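Local coordinates for O-methyltransferase (Saccharopolyspora spinosa, PDB 4CE0), which probably transfers a methyl group from S-adenosyl-L-methionine to the rhamnose 4'-hydroxyl of a spinosyn intermediate in a magnesium-dependent manner, at residues E58-A69 against I239-R247. Numbering follows the deposited sequence.
Sequences ERLDNLQHCVEA and IDGTGAYWR
Helix 56-73 packs here on strand 244-247 and the turn that leads into it, through a salt bridge between Arg59 and Asp240 at one end and an amide-on-ring contact between Asn62 and Tyr245 farther along. The short helix and strand segments run nearly parallel, 7° apart with their axes 10.8 Å from each other. Arg59 bends at chi2 and chi3, crosses the Asp240 side chain at about a right angle, and its NH1 reaches Asp240 OD2 at 3.1 Å. The bond is fairly straight, lies in the guanidinium plane and uses the syn lone pair of Asp240 OD2. Thr242 CG2 sits over one guanidinium face, 3.4 Å from Arg59 NH1, while Arg59 NE pairs with Asp212, a magnesium ligand. The other oxygen, Asp240 OD1, accepts from Thr242 N, closing an Asx turn, and at 2.9 Å from Gly243 N, making the wider Asx motif, two bonds that would help hold the carboxylate in place for Arg59.

Asn62, with CG anti to the backbone N (chi1 165°), brings ND2 over a face of the Tyr245 ring with the amide plane tilted 48° to it, 3.3 Å from Tyr245 CE1; Ile239 CD1 presses against the same amide. One helical turn on, Cys66 SG makes a longer sulfur-aromatic contact with the Tyr245 ring, 4.7 Å from its centroid. This is a helix covering one face of the antiparallel C-terminal strand of a Rossmann-like class I methyltransferase sheet, its Arg59 end bordering the magnesium site.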
# COMPACT_ATOMS: atom_id res chain seq x y z
N GLU A 58 2.26 11.97 10.39
CA GLU A 58 1.75 12.47 11.67
C GLU A 58 0.36 13.08 11.48
O GLU A 58 -0.57 12.87 12.27
CB GLU A 58 2.69 13.52 12.27
CG GLU A 58 3.58 12.96 13.35
CD GLU A 58 4.73 13.89 13.75
OE1 GLU A 58 5.18 14.71 12.91
OE2 GLU A 58 5.20 13.78 14.90
N ARG A 59 0.21 13.83 10.40
CA ARG A 59 -1.11 14.42 10.16
C ARG A 59 -2.14 13.39 9.61
O ARG A 59 -3.33 13.49 9.85
CB ARG A 59 -0.97 15.68 9.31
CG ARG A 59 -0.02 16.69 9.98
CD ARG A 59 -0.40 18.13 9.73
NE ARG A 59 -0.23 18.56 8.34
CZ ARG A 59 0.93 18.95 7.81
NH1 ARG A 59 2.05 18.92 8.53
NH2 ARG A 59 0.96 19.36 6.57
N LEU A 60 -1.66 12.36 8.92
CA LEU A 60 -2.56 11.29 8.49
C LEU A 60 -3.00 10.50 9.72
O LEU A 60 -4.15 10.03 9.79
CB LEU A 60 -1.88 10.37 7.47
CG LEU A 60 -1.88 10.76 6.00
CD1 LEU A 60 -0.98 9.79 5.28
CD2 LEU A 60 -3.29 10.76 5.40
N ASP A 61 -2.11 10.39 10.73
CA ASP A 61 -2.49 9.69 11.97
C ASP A 61 -3.54 10.50 12.70
O ASP A 61 -4.46 9.97 13.34
CB ASP A 61 -1.31 9.49 12.92
CG ASP A 61 -0.27 8.50 12.41
OD1 ASP A 61 -0.54 7.72 11.47
OD2 ASP A 61 0.85 8.49 12.98
N ASN A 62 -3.39 11.81 12.68
CA ASN A 62 -4.41 12.64 13.31
C ASN A 62 -5.74 12.44 12.60
O ASN A 62 -6.83 12.31 13.23
CB ASN A 62 -3.99 14.11 13.30
CG ASN A 62 -5.15 15.05 13.59
OD1 ASN A 62 -5.78 15.58 12.66
ND2 ASN A 62 -5.45 15.23 14.86
N LEU A 63 -5.69 12.37 11.27
CA LEU A 63 -6.93 12.26 10.49
C LEU A 63 -7.62 10.94 10.85
O LEU A 63 -8.83 10.89 11.04
CB LEU A 63 -6.62 12.36 9.01
CG LEU A 63 -7.78 12.39 8.01
CD1 LEU A 63 -8.84 13.34 8.43
CD2 LEU A 63 -7.26 12.79 6.62
N GLN A 64 -6.83 9.89 11.01
CA GLN A 64 -7.38 8.58 11.36
C GLN A 64 -8.02 8.61 12.76
O GLN A 64 -9.08 8.04 12.96
CB GLN A 64 -6.29 7.52 11.35
CG GLN A 64 -6.82 6.10 11.71
CD GLN A 64 -5.79 5.01 11.49
OE1 GLN A 64 -4.76 5.24 10.87
NE2 GLN A 64 -6.06 3.82 12.03
N HIS A 65 -7.35 9.24 13.73
CA HIS A 65 -7.85 9.38 15.11
C HIS A 65 -9.20 10.06 15.10
O HIS A 65 -10.16 9.58 15.71
CB HIS A 65 -6.87 10.22 15.96
CG HIS A 65 -7.39 10.56 17.33
ND1 HIS A 65 -8.15 11.68 17.59
CD2 HIS A 65 -7.24 9.92 18.52
CE1 HIS A 65 -8.46 11.71 18.87
NE2 HIS A 65 -7.91 10.67 19.46
N CYS A 66 -9.30 11.17 14.36
CA CYS A 66 -10.57 11.91 14.28
C CYS A 66 -11.71 11.12 13.60
O CYS A 66 -12.84 11.09 14.07
CB CYS A 66 -10.37 13.25 13.55
SG CYS A 66 -9.27 14.41 14.44
N VAL A 67 -11.43 10.53 12.45
CA VAL A 67 -12.43 9.79 11.72
C VAL A 67 -12.87 8.62 12.60
O VAL A 67 -14.07 8.34 12.68
CB VAL A 67 -11.86 9.26 10.37
CG1 VAL A 67 -12.84 8.26 9.69
CG2 VAL A 67 -11.48 10.44 9.46
N GLU A 68 -11.91 7.94 13.26
CA GLU A 68 -12.25 6.75 14.07
C GLU A 68 -13.12 7.12 15.27
O GLU A 68 -13.99 6.34 15.67
CB GLU A 68 -11.00 5.97 14.52
CG GLU A 68 -10.44 5.06 13.40
CD GLU A 68 -9.19 4.29 13.78
OE1 GLU A 68 -8.82 4.31 14.96
OE2 GLU A 68 -8.58 3.66 12.88
N ALA A 69 -12.88 8.30 15.82
CA ALA A 69 -13.59 8.76 17.02
C ALA A 69 -15.02 9.08 16.67
O ALA A 69 -15.97 8.73 17.40
CB ALA A 69 -12.89 9.99 17.62
N ILE A 239 -1.17 19.32 16.56
CA ILE A 239 -0.94 17.99 16.01
C ILE A 239 0.56 17.76 15.99
O ILE A 239 1.04 16.83 16.64
CB ILE A 239 -1.57 17.84 14.57
CG1 ILE A 239 -3.10 17.97 14.65
CG2 ILE A 239 -1.15 16.49 13.96
CD1 ILE A 239 -3.81 18.03 13.31
N ASP A 240 1.29 18.62 15.29
CA ASP A 240 2.69 18.37 15.01
C ASP A 240 3.49 19.67 14.83
O ASP A 240 4.52 19.67 14.16
CB ASP A 240 2.80 17.51 13.72
CG ASP A 240 2.35 18.26 12.47
OD1 ASP A 240 1.66 19.30 12.60
OD2 ASP A 240 2.71 17.84 11.35
N GLY A 241 3.02 20.77 15.41
CA GLY A 241 3.68 22.07 15.27
C GLY A 241 3.38 22.75 13.95
O GLY A 241 3.91 23.82 13.66
N THR A 242 2.53 22.12 13.14
CA THR A 242 2.09 22.66 11.86
C THR A 242 0.55 22.71 11.82
O THR A 242 -0.05 23.77 11.73
CB THR A 242 2.58 21.79 10.69
OG1 THR A 242 4.01 21.88 10.62
CG2 THR A 242 1.97 22.23 9.35
N GLY A 243 -0.06 21.53 11.92
CA GLY A 243 -1.49 21.39 11.94
C GLY A 243 -2.03 21.48 13.35
O GLY A 243 -1.32 21.27 14.34
N ALA A 244 -3.30 21.80 13.43
CA ALA A 244 -3.97 21.87 14.71
C ALA A 244 -5.40 21.48 14.49
O ALA A 244 -5.88 21.50 13.37
CB ALA A 244 -3.86 23.28 15.28
N TYR A 245 -6.11 21.17 15.57
CA TYR A 245 -7.51 20.84 15.41
C TYR A 245 -8.27 21.12 16.68
O TYR A 245 -7.69 21.34 17.76
CB TYR A 245 -7.65 19.36 15.03
CG TYR A 245 -7.36 18.41 16.16
CD1 TYR A 245 -6.04 18.04 16.47
CD2 TYR A 245 -8.38 17.88 16.93
CE1 TYR A 245 -5.75 17.15 17.50
CE2 TYR A 245 -8.11 16.99 17.98
CZ TYR A 245 -6.80 16.63 18.26
OH TYR A 245 -6.55 15.75 19.29
N TRP A 246 -9.59 21.13 16.55
CA TRP A 246 -10.42 21.11 17.73
C TRP A 246 -11.65 20.31 17.48
O TRP A 246 -12.01 20.01 16.32
CB TRP A 246 -10.73 22.53 18.22
CG TRP A 246 -11.89 23.27 17.58
CD1 TRP A 246 -13.21 23.19 17.93
CD2 TRP A 246 -11.81 24.24 16.52
NE1 TRP A 246 -13.96 24.04 17.14
CE2 TRP A 246 -13.12 24.70 16.28
CE3 TRP A 246 -10.76 24.76 15.76
CZ2 TRP A 246 -13.41 25.66 15.30
CZ3 TRP A 246 -11.05 25.71 14.80
CH2 TRP A 246 -12.36 26.16 14.59
N ARG A 247 -12.29 19.94 18.58
CA ARG A 247 -13.54 19.18 18.54
C ARG A 247 -14.72 20.04 18.99
O ARG A 247 -14.69 20.64 20.05
CB ARG A 247 -13.41 17.95 19.44
CG ARG A 247 -14.53 16.92 19.21
CD ARG A 247 -14.38 15.65 20.04
NE ARG A 247 -15.28 14.61 19.52
CZ ARG A 247 -15.22 13.32 19.84
NH1 ARG A 247 -14.28 12.87 20.65
NH2 ARG A 247 -16.08 12.47 19.31